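Local coordinates for protein PT26-6P (Thermococcus sp., PDB 2WB7) that is of unknown function but is encoded by a family of euryarchaeal mobile elements and probably combines two immunoglobulin-like domains with a helical domain, at residues A[30-35]-A[289-294]; A[140-145]-A[356-361]; A[266-271]-A[373-378]; A[304-309]-A[327-332]. All blocks are in the same frame, centred on the assembly; numbering follows the deposited sequence.

Interaction 1: residues A[30-35]-A[289-294]; sequences ELTAKL and TPNPGY
T32 and N291 bring the last turn of helix 21-34 against the chain as it leaves strand 281-290 and enters a type II beta turn, N291 to Y294, of the second immunoglobulin-like domain. The contact is small and made mostly by side chains, with no hydrogen bond across it. T32 points its methyl outward: CG2 lies anti to the backbone N, while OG1 (chi1 -77°) folds back to give a weak hydrogen bond to A28 O within the helix. A threonine suits this place because its hydroxyl is used by the helix and its methyl is left for the neighbour. That methyl meets the P292 ring at CD, with 3.3 Å between T32 CG2 and P292 CD, and also touches the amide oxygen, T32 CG2 to N291 OD1 being 3.4 Å. The N291 amide touches both T32 and L35: its other branch, ND2, passes obliquely by L35, 3.9 Å from L35 CB. Cutting N291 back to an alanine would probably leave T32 CG2 without the contact to OD1 and L35 CB without that to ND2, opening a gap between helix and turn. The turn has the residues its type prefers: P292 accepts the extended second position, and G293 the third, where phi is positive (52°). A weak bond, Y294 N to N291 O, closes it. At the end of the turn, Y294 packs its ring among P58, I61, F67 and P68, and its CE1 lies 4.4 Å from L35 O, approached obliquely.

Interaction 2: residues A[140-145]-A[356-361]; sequences DAIVTG and LGLVYA
I142 and L358 carry this contact, I142 giving up the larger area. Its ethyl branch is the working part: with CG1 anti to the carbonyl carbon (chi1 -75°) and the chain continuing nearly straight to CD1, it leans from the helix onto the strand. Going outward, I142 CG1 lies 3.4 Å from L358 CB, and the two side chains cross at a slant. At the end, I142 CD1 comes to 3.4 Å from Y360 CB and also touches the backbone at V359 C. Isoleucine fits because its ethyl arm is long enough to touch both L358 and Y360, which project on the same side of the strand. Here helix 135-144 packs across one face of the large antiparallel sheet, the axis of its 140-144 part 8.4 Å from that of 356-361 and crossing it at -108°, so the first immunoglobulin-like region rests on the second. L358 answers with its CD1 branch, 3.9 Å from A141 CB; alanine keeps the helix close beside the leucine. The side chain of Y360 takes part through its CB, since its ring turns off toward V135 and R139 and its OH bonds to the OH of Y362. The helix stops just beyond: T144 N and T144 OG1 both donate to D140 O, and G145 takes a positive phi (84°). The carbonyl of I142 is held by R307 NH1 from the adjoining strand 301-314.

Interaction 3: residues A[266-271]-A[373-378]; sequences FIIITA and IWLAAE
F266 can be followed from its CB, where chi1 of 64° sets CG between the backbone N and the carbonyl carbon and carries the ring toward strand 373-378. One side of the ring belongs to I373: F266 CD2 is 3.9 Å from I373 CD1, and F266 CE2 comes closer, 3.6 Å from the same methyl, which lies at the ring edge near its plane. The other side belongs to L375. F266 CD1 looks to L375 CD2, F266 CE1 lies 3.6 Å from L375 CB, and at the tip F266 CZ is 3.5 Å from L375 CB, meeting it obliquely. The long flat ring thus spans two alternate residues of the strand, a span that suits a side chain as long as phenylalanine. The two strands belong to one antiparallel sheet of the second immunoglobulin-like domain but are not neighbours in it; strand 253-261 runs between them. Their axes, 21° apart and 7.7 Å at closest approach, are consistent with a sheet bent enough for side chains on the face of F266, I268 and L375 to meet across the intervening strand. Further along, I268 CG1 lies 3.6 Å from L375 CD2, the two chains sliding past each other in opposite senses, and I268 CB sits 4.0 Å from A377 CB, where the small alanine leaves room for a bulky isoleucine. V359 lies beside both F266 and I268, while W374, whose CB points away, uses its NE1 to bond D132 OD1.

Interaction 4: residues A[304-309]-A[327-332]; sequences DEYRFV and GHIGDL
Y306 and G327 form the hydrogen-bonded pair of this contact, each satisfying the other's backbone. Y306 N donates to G327 O at 3.1 Å along a nearly straight line (168°), and G327 N donates back to Y306 O at 3.2 Å; Y306 O also accepts from T326 OG1. Further on, I329 N gives D304 O a bond of 2.6 Å, in the carbonyl plane. E305 and H328, between these bonds, make the non-hydrogen-bonded pair, and their side chains share a face. This is an antiparallel beta hairpin of strands 301-314 and 319-331, the latter at the edge of the eight-stranded sheet. On the E305 face, H328 ND1 makes a weak, bent bond to D304 OD2, which lies near the plane of the imidazole at its edge. The extended chain of E305 crosses the ring obliquely, with E305 CD 3.2 Å from H328 CE1; two carboxylates so near would probably favour a protonated histidine. On the opposite face Y306, its chi1 near 66°, lays its ring over G327, whose CA is 4.0 Å from the ring centroid in a CH-pi contact. Glycine suits the spot because it lets the ring lie over the backbone, with G327 N above one face. Were Y306 reduced to an alanine, G327 CA would probably lose its aromatic cover and I329 CG1, 3.8 Å from Y306 CD2, this contact. R307 NE makes a weak bond to T324 OG1.

From the N terminus, helix segment 30-35 opens interaction 1 and segment 140-145 opens interaction 2; strand segment 266-271 then opens interaction 3 before 289-294 closes interaction 1. Interaction 1 therefore crosses both interaction 2 and interaction 3. The hairpin of interaction 4 opens and closes next, lying wholly within the spans of interactions 2 and 3, after interaction 1 has ended. Segment 356-361 then closes interaction 2 and segment 373-378 closes interaction 3, these two crossing each other. All four reach the same sheet: interactions 1 and 2 each bring a helix to it, interaction 3 joins strands two places apart, and interaction 4 ties its edge.

Interaction 1: residues A[30-35]-A[289-294]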
# COMPACT_ATOMS: atom_id res chain seq x y z
N GLU A 30 -6.28 -10.93 2.73
CA GLU A 30 -6.80 -10.58 1.41
C GLU A 30 -5.77 -9.83 0.58
O GLU A 30 -5.59 -10.11 -0.60
CB GLU A 30 -8.07 -9.74 1.55
CG GLU A 30 -8.55 -9.17 0.24
CD GLU A 30 -9.67 -8.16 0.42
OE1 GLU A 30 -10.16 -8.01 1.57
OE2 GLU A 30 -10.06 -7.51 -0.58
N LEU A 31 -5.09 -8.87 1.20
CA LEU A 31 -4.11 -8.05 0.49
C LEU A 31 -2.90 -8.87 0.07
O LEU A 31 -2.39 -8.71 -1.04
CB LEU A 31 -3.65 -6.88 1.37
CG LEU A 31 -3.06 -5.72 0.58
CD1 LEU A 31 -4.11 -5.21 -0.37
CD2 LEU A 31 -2.62 -4.60 1.50
N THR A 32 -2.44 -9.74 0.96
CA THR A 32 -1.32 -10.62 0.67
C THR A 32 -1.59 -11.51 -0.54
O THR A 32 -0.73 -11.65 -1.40
CB THR A 32 -0.97 -11.53 1.87
OG1 THR A 32 -0.26 -10.77 2.85
CG2 THR A 32 -0.08 -12.66 1.41
N ALA A 33 -2.78 -12.11 -0.59
CA ALA A 33 -3.18 -12.92 -1.73
C ALA A 33 -3.02 -12.11 -3.00
O ALA A 33 -2.44 -12.58 -3.96
CB ALA A 33 -4.61 -13.37 -1.58
N LYS A 34 -3.54 -10.89 -3.00
CA LYS A 34 -3.42 -10.02 -4.17
C LYS A 34 -1.96 -9.82 -4.61
O LYS A 34 -1.69 -9.47 -5.75
CB LYS A 34 -4.06 -8.66 -3.89
CG LYS A 34 -5.59 -8.59 -3.86
CD LYS A 34 -6.02 -7.10 -3.86
CE LYS A 34 -7.52 -6.90 -4.08
NZ LYS A 34 -8.33 -7.17 -2.85
N LEU A 35 -1.02 -10.01 -3.69
CA LEU A 35 0.39 -9.74 -3.97
C LEU A 35 1.19 -11.02 -4.16
O LEU A 35 2.40 -10.95 -4.31
CB LEU A 35 1.02 -8.96 -2.81
CG LEU A 35 0.37 -7.62 -2.47
CD1 LEU A 35 1.01 -7.01 -1.24
CD2 LEU A 35 0.46 -6.68 -3.65
N THR A 289 2.43 -6.81 9.13
CA THR A 289 2.50 -8.26 8.87
C THR A 289 3.57 -8.57 7.84
O THR A 289 3.57 -7.97 6.77
CB THR A 289 1.19 -8.80 8.25
OG1 THR A 289 0.07 -8.08 8.76
CG2 THR A 289 1.01 -10.28 8.55
N PRO A 290 4.47 -9.50 8.15
CA PRO A 290 5.35 -9.92 7.07
C PRO A 290 4.44 -10.55 6.02
O PRO A 290 3.39 -11.09 6.36
CB PRO A 290 6.24 -10.97 7.72
CG PRO A 290 5.42 -11.48 8.88
CD PRO A 290 4.73 -10.25 9.39
N ASN A 291 4.82 -10.44 4.75
CA ASN A 291 4.00 -10.96 3.67
C ASN A 291 4.42 -12.41 3.35
O ASN A 291 5.48 -12.64 2.76
CB ASN A 291 4.07 -10.05 2.45
CG ASN A 291 3.48 -10.68 1.24
OD1 ASN A 291 3.21 -11.88 1.23
ND2 ASN A 291 3.26 -9.89 0.19
N PRO A 292 3.56 -13.37 3.74
CA PRO A 292 3.92 -14.77 4.02
C PRO A 292 4.63 -15.48 2.86
O PRO A 292 4.06 -15.60 1.77
CB PRO A 292 2.56 -15.45 4.28
CG PRO A 292 1.60 -14.33 4.59
CD PRO A 292 2.10 -13.17 3.77
N GLY A 293 5.86 -15.95 3.10
CA GLY A 293 6.55 -16.77 2.11
C GLY A 293 6.60 -16.12 0.74
O GLY A 293 6.38 -16.77 -0.27
N TYR A 294 6.88 -14.83 0.72
CA TYR A 294 7.04 -14.16 -0.54
C TYR A 294 8.44 -14.44 -1.04
O TYR A 294 8.71 -14.32 -2.23
CB TYR A 294 6.84 -12.66 -0.39
CG TYR A 294 7.20 -11.90 -1.63
CD1 TYR A 294 6.40 -11.97 -2.76
CD2 TYR A 294 8.34 -11.11 -1.67
CE1 TYR A 294 6.73 -11.28 -3.91
CE2 TYR A 294 8.67 -10.41 -2.81
CZ TYR A 294 7.86 -10.50 -3.92
OH TYR A 294 8.18 -9.81 -5.06

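Interaction 2: residues A[140-145]-A[356-361]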
# COMPACT_ATOMS: atom_id res chain seq x y z
N ASP A 140 15.67 8.12 8.23
CA ASP A 140 15.85 9.31 9.04
C ASP A 140 14.53 9.80 9.61
O ASP A 140 14.40 10.07 10.81
CB ASP A 140 16.44 10.43 8.20
CG ASP A 140 17.77 10.06 7.61
OD1 ASP A 140 18.38 9.09 8.12
OD2 ASP A 140 18.21 10.74 6.64
N ALA A 141 13.59 9.94 8.69
CA ALA A 141 12.25 10.32 9.01
C ALA A 141 11.76 9.49 10.19
O ALA A 141 11.23 10.03 11.15
CB ALA A 141 11.37 10.12 7.80
N ILE A 142 11.94 8.17 10.12
CA ILE A 142 11.44 7.32 11.19
C ILE A 142 12.14 7.63 12.52
O ILE A 142 11.52 7.66 13.58
CB ILE A 142 11.58 5.82 10.84
CG1 ILE A 142 10.52 5.42 9.83
CG2 ILE A 142 11.44 4.95 12.09
CD1 ILE A 142 10.87 4.13 9.09
N VAL A 143 13.43 7.87 12.46
CA VAL A 143 14.20 8.07 13.67
C VAL A 143 13.93 9.44 14.29
O VAL A 143 13.60 9.54 15.48
CB VAL A 143 15.71 7.97 13.40
CG1 VAL A 143 16.48 8.43 14.62
CG2 VAL A 143 16.09 6.53 13.02
N THR A 144 14.08 10.49 13.50
CA THR A 144 13.95 11.85 14.00
C THR A 144 12.49 12.31 14.04
O THR A 144 12.13 13.16 14.84
CB THR A 144 14.74 12.83 13.14
OG1 THR A 144 14.03 13.07 11.92
CG2 THR A 144 16.09 12.27 12.81
N GLY A 145 11.64 11.77 13.17
CA GLY A 145 10.25 12.21 13.17
C GLY A 145 10.07 13.48 12.34
O GLY A 145 8.94 13.90 12.09
N LEU A 356 0.10 8.99 8.78
CA LEU A 356 1.11 8.26 8.02
C LEU A 356 1.81 7.24 8.89
O LEU A 356 2.00 7.44 10.09
CB LEU A 356 2.14 9.22 7.45
CG LEU A 356 3.23 8.66 6.55
CD1 LEU A 356 2.71 8.41 5.16
CD2 LEU A 356 4.39 9.64 6.48
N GLY A 357 2.18 6.12 8.28
CA GLY A 357 2.99 5.11 8.95
C GLY A 357 4.22 4.80 8.14
O GLY A 357 4.14 4.52 6.93
N LEU A 358 5.37 4.86 8.79
CA LEU A 358 6.63 4.50 8.18
C LEU A 358 7.29 3.35 8.94
O LEU A 358 7.43 3.40 10.17
CB LEU A 358 7.56 5.72 8.16
CG LEU A 358 7.05 7.01 7.51
CD1 LEU A 358 8.13 8.05 7.57
CD2 LEU A 358 6.64 6.80 6.07
N VAL A 359 7.69 2.32 8.20
CA VAL A 359 8.46 1.20 8.76
C VAL A 359 9.73 0.97 7.96
O VAL A 359 9.76 1.09 6.72
CB VAL A 359 7.65 -0.09 8.77
CG1 VAL A 359 8.36 -1.14 9.60
CG2 VAL A 359 6.27 0.18 9.34
N TYR A 360 10.78 0.62 8.68
CA TYR A 360 12.09 0.39 8.11
C TYR A 360 12.61 -0.90 8.71
O TYR A 360 12.65 -1.04 9.93
CB TYR A 360 13.00 1.55 8.51
CG TYR A 360 14.44 1.43 8.07
CD1 TYR A 360 14.83 1.84 6.80
CD2 TYR A 360 15.40 0.94 8.93
CE1 TYR A 360 16.15 1.74 6.39
CE2 TYR A 360 16.74 0.84 8.53
CZ TYR A 360 17.10 1.24 7.27
OH TYR A 360 18.42 1.14 6.88
N ALA A 361 12.97 -1.86 7.85
CA ALA A 361 13.50 -3.13 8.36
C ALA A 361 14.63 -3.69 7.48
O ALA A 361 14.98 -3.11 6.45
CB ALA A 361 12.39 -4.15 8.54

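Interaction 3: residues A[266-271]-A[373-378]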
# COMPACT_ATOMS: atom_id res chain seq x y z
N PHE A 266 6.24 -6.74 3.18
CA PHE A 266 5.33 -6.67 4.32
C PHE A 266 4.27 -5.61 4.11
O PHE A 266 4.38 -4.77 3.22
CB PHE A 266 6.08 -6.45 5.63
CG PHE A 266 6.81 -5.14 5.72
CD1 PHE A 266 6.32 -4.11 6.49
CD2 PHE A 266 8.00 -4.94 5.04
CE1 PHE A 266 7.01 -2.91 6.58
CE2 PHE A 266 8.69 -3.75 5.13
CZ PHE A 266 8.20 -2.74 5.89
N ILE A 267 3.22 -5.64 4.93
CA ILE A 267 2.10 -4.74 4.72
C ILE A 267 1.65 -4.09 6.02
O ILE A 267 1.98 -4.55 7.12
CB ILE A 267 0.89 -5.44 4.09
CG1 ILE A 267 0.09 -6.20 5.15
CG2 ILE A 267 1.34 -6.41 3.02
CD1 ILE A 267 -0.99 -7.10 4.56
N ILE A 268 0.93 -2.99 5.89
CA ILE A 268 0.33 -2.34 7.02
C ILE A 268 -1.17 -2.26 6.79
O ILE A 268 -1.62 -1.75 5.74
CB ILE A 268 0.90 -0.94 7.23
CG1 ILE A 268 2.38 -1.02 7.57
CG2 ILE A 268 0.12 -0.20 8.31
CD1 ILE A 268 3.00 0.35 7.88
N ILE A 269 -1.95 -2.77 7.74
CA ILE A 269 -3.39 -2.58 7.68
C ILE A 269 -3.77 -1.49 8.68
O ILE A 269 -3.21 -1.46 9.80
CB ILE A 269 -4.16 -3.88 8.00
CG1 ILE A 269 -3.95 -4.89 6.88
CG2 ILE A 269 -5.63 -3.58 8.14
CD1 ILE A 269 -4.14 -4.31 5.50
N THR A 270 -4.67 -0.60 8.29
CA THR A 270 -5.10 0.47 9.19
C THR A 270 -6.55 0.29 9.58
O THR A 270 -7.43 0.19 8.72
CB THR A 270 -4.99 1.88 8.56
OG1 THR A 270 -3.61 2.19 8.26
CG2 THR A 270 -5.50 2.91 9.53
N ALA A 271 -6.82 0.25 10.87
CA ALA A 271 -8.18 0.41 11.35
C ALA A 271 -8.20 1.68 12.18
O ALA A 271 -7.27 1.95 12.94
CB ALA A 271 -8.59 -0.78 12.16
N ILE A 373 14.77 -2.39 3.91
CA ILE A 373 13.53 -2.12 3.20
C ILE A 373 12.68 -1.16 4.01
O ILE A 373 12.82 -1.08 5.24
CB ILE A 373 12.73 -3.38 2.93
CG1 ILE A 373 12.62 -4.21 4.20
CG2 ILE A 373 13.39 -4.19 1.81
CD1 ILE A 373 11.72 -5.39 4.04
N TRP A 374 11.82 -0.41 3.32
CA TRP A 374 10.94 0.52 3.97
C TRP A 374 9.54 0.44 3.39
O TRP A 374 9.36 0.03 2.24
CB TRP A 374 11.47 1.95 3.83
CG TRP A 374 11.49 2.46 2.43
CD1 TRP A 374 12.49 2.31 1.52
CD2 TRP A 374 10.46 3.20 1.76
NE1 TRP A 374 12.15 2.92 0.34
CE2 TRP A 374 10.90 3.47 0.46
CE3 TRP A 374 9.19 3.64 2.15
CZ2 TRP A 374 10.14 4.16 -0.46
CZ3 TRP A 374 8.42 4.34 1.22
CH2 TRP A 374 8.91 4.60 -0.06
N LEU A 375 8.56 0.81 4.21
CA LEU A 375 7.18 0.94 3.76
C LEU A 375 6.56 2.23 4.28
O LEU A 375 6.82 2.66 5.42
CB LEU A 375 6.34 -0.26 4.20
CG LEU A 375 4.92 -0.30 3.62
CD1 LEU A 375 4.94 -0.69 2.17
CD2 LEU A 375 4.08 -1.31 4.37
N ALA A 376 5.75 2.85 3.44
CA ALA A 376 4.98 4.00 3.85
C ALA A 376 3.54 3.68 3.52
O ALA A 376 3.25 3.15 2.44
CB ALA A 376 5.43 5.26 3.11
N ALA A 377 2.64 3.96 4.44
CA ALA A 377 1.24 3.66 4.22
C ALA A 377 0.45 4.79 4.84
O ALA A 377 0.62 5.09 6.03
CB ALA A 377 0.85 2.34 4.86
N GLU A 378 -0.38 5.43 4.04
CA GLU A 378 -1.17 6.55 4.52
C GLU A 378 -2.66 6.21 4.48
O GLU A 378 -3.23 6.01 3.41
CB GLU A 378 -0.85 7.81 3.71
CG GLU A 378 -1.85 8.92 3.94
CD GLU A 378 -1.49 10.22 3.22
OE1 GLU A 378 -0.44 10.27 2.55
OE2 GLU A 378 -2.27 11.19 3.34

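Interaction 4: residues A[304-309]-A[327-332]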
# COMPACT_ATOMS: atom_id res chain seq x y z
N ASP A 304 12.62 -4.94 12.36
CA ASP A 304 12.80 -3.73 13.21
C ASP A 304 11.87 -2.47 13.46
O ASP A 304 11.04 -2.49 14.38
CB ASP A 304 14.23 -3.27 13.21
CG ASP A 304 14.64 -2.88 14.57
OD1 ASP A 304 14.06 -3.52 15.49
OD2 ASP A 304 15.48 -1.96 14.73
N GLU A 305 12.07 -1.36 12.75
CA GLU A 305 11.73 -0.01 13.33
C GLU A 305 10.65 0.84 12.65
O GLU A 305 10.65 0.98 11.43
CB GLU A 305 12.99 0.82 13.46
CG GLU A 305 12.84 2.09 14.23
CD GLU A 305 14.20 2.80 14.41
OE1 GLU A 305 15.12 2.56 13.58
OE2 GLU A 305 14.36 3.62 15.36
N TYR A 306 9.76 1.44 13.44
CA TYR A 306 8.55 2.10 12.93
C TYR A 306 8.29 3.47 13.53
O TYR A 306 8.72 3.78 14.65
CB TYR A 306 7.31 1.24 13.20
CG TYR A 306 6.99 1.12 14.68
CD1 TYR A 306 6.20 2.07 15.32
CD2 TYR A 306 7.50 0.05 15.45
CE1 TYR A 306 5.94 1.99 16.67
CE2 TYR A 306 7.24 -0.05 16.82
CZ TYR A 306 6.45 0.93 17.41
OH TYR A 306 6.15 0.88 18.75
N ARG A 307 7.55 4.29 12.78
CA ARG A 307 6.96 5.52 13.31
C ARG A 307 5.57 5.75 12.72
O ARG A 307 5.40 5.81 11.51
CB ARG A 307 7.86 6.71 13.00
CG ARG A 307 7.46 7.97 13.70
CD ARG A 307 8.57 9.00 13.67
NE ARG A 307 8.52 9.78 14.89
CZ ARG A 307 9.47 9.79 15.82
NH1 ARG A 307 10.59 9.10 15.64
NH2 ARG A 307 9.31 10.53 16.91
N PHE A 308 4.57 5.88 13.57
CA PHE A 308 3.23 6.25 13.11
C PHE A 308 2.98 7.65 13.59
O PHE A 308 3.27 7.96 14.75
CB PHE A 308 2.17 5.29 13.68
CG PHE A 308 2.36 3.87 13.22
CD1 PHE A 308 1.93 3.47 11.95
CD2 PHE A 308 3.02 2.95 14.02
CE1 PHE A 308 2.14 2.19 11.50
CE2 PHE A 308 3.23 1.66 13.57
CZ PHE A 308 2.79 1.28 12.31
N VAL A 309 2.48 8.51 12.70
CA VAL A 309 2.28 9.92 13.03
C VAL A 309 0.97 10.47 12.50
O VAL A 309 0.32 9.85 11.67
CB VAL A 309 3.43 10.83 12.47
CG1 VAL A 309 4.80 10.28 12.88
CG2 VAL A 309 3.31 10.98 10.96
N GLY A 327 8.94 3.03 17.79
CA GLY A 327 9.77 2.03 18.47
C GLY A 327 10.34 0.93 17.59
O GLY A 327 10.55 1.13 16.39
N HIS A 328 10.59 -0.23 18.22
CA HIS A 328 11.18 -1.40 17.56
C HIS A 328 10.32 -2.65 17.69
O HIS A 328 9.69 -2.87 18.73
CB HIS A 328 12.55 -1.67 18.14
CG HIS A 328 13.55 -0.65 17.72
ND1 HIS A 328 14.15 -0.66 16.48
CD2 HIS A 328 14.01 0.46 18.35
CE1 HIS A 328 14.96 0.37 16.38
NE2 HIS A 328 14.90 1.07 17.50
N ILE A 329 10.31 -3.48 16.66
CA ILE A 329 9.48 -4.68 16.64
C ILE A 329 10.31 -5.90 16.95
O ILE A 329 9.79 -6.90 17.49
CB ILE A 329 8.86 -4.90 15.26
CG1 ILE A 329 8.11 -3.65 14.81
CG2 ILE A 329 7.96 -6.14 15.26
CD1 ILE A 329 7.94 -3.54 13.35
N GLY A 330 11.60 -5.83 16.63
CA GLY A 330 12.45 -7.01 16.59
C GLY A 330 12.19 -7.79 15.30
O GLY A 330 12.14 -7.22 14.22
N ASP A 331 12.02 -9.10 15.41
CA ASP A 331 11.76 -9.90 14.23
C ASP A 331 10.27 -9.84 13.98
O ASP A 331 9.51 -10.13 14.88
CB ASP A 331 12.22 -11.34 14.47
CG ASP A 331 13.74 -11.43 14.72
OD1 ASP A 331 14.51 -11.26 13.74
OD2 ASP A 331 14.15 -11.65 15.89
N LEU A 332 9.85 -9.42 12.79
CA LEU A 332 8.43 -9.45 12.48
C LEU A 332 8.03 -10.79 11.92
O LEU A 332 7.64 -10.92 10.76
CB LEU A 332 7.94 -8.30 11.59
CG LEU A 332 8.76 -7.70 10.46
CD1 LEU A 332 7.87 -6.74 9.71
CD2 LEU A 332 9.99 -6.96 11.00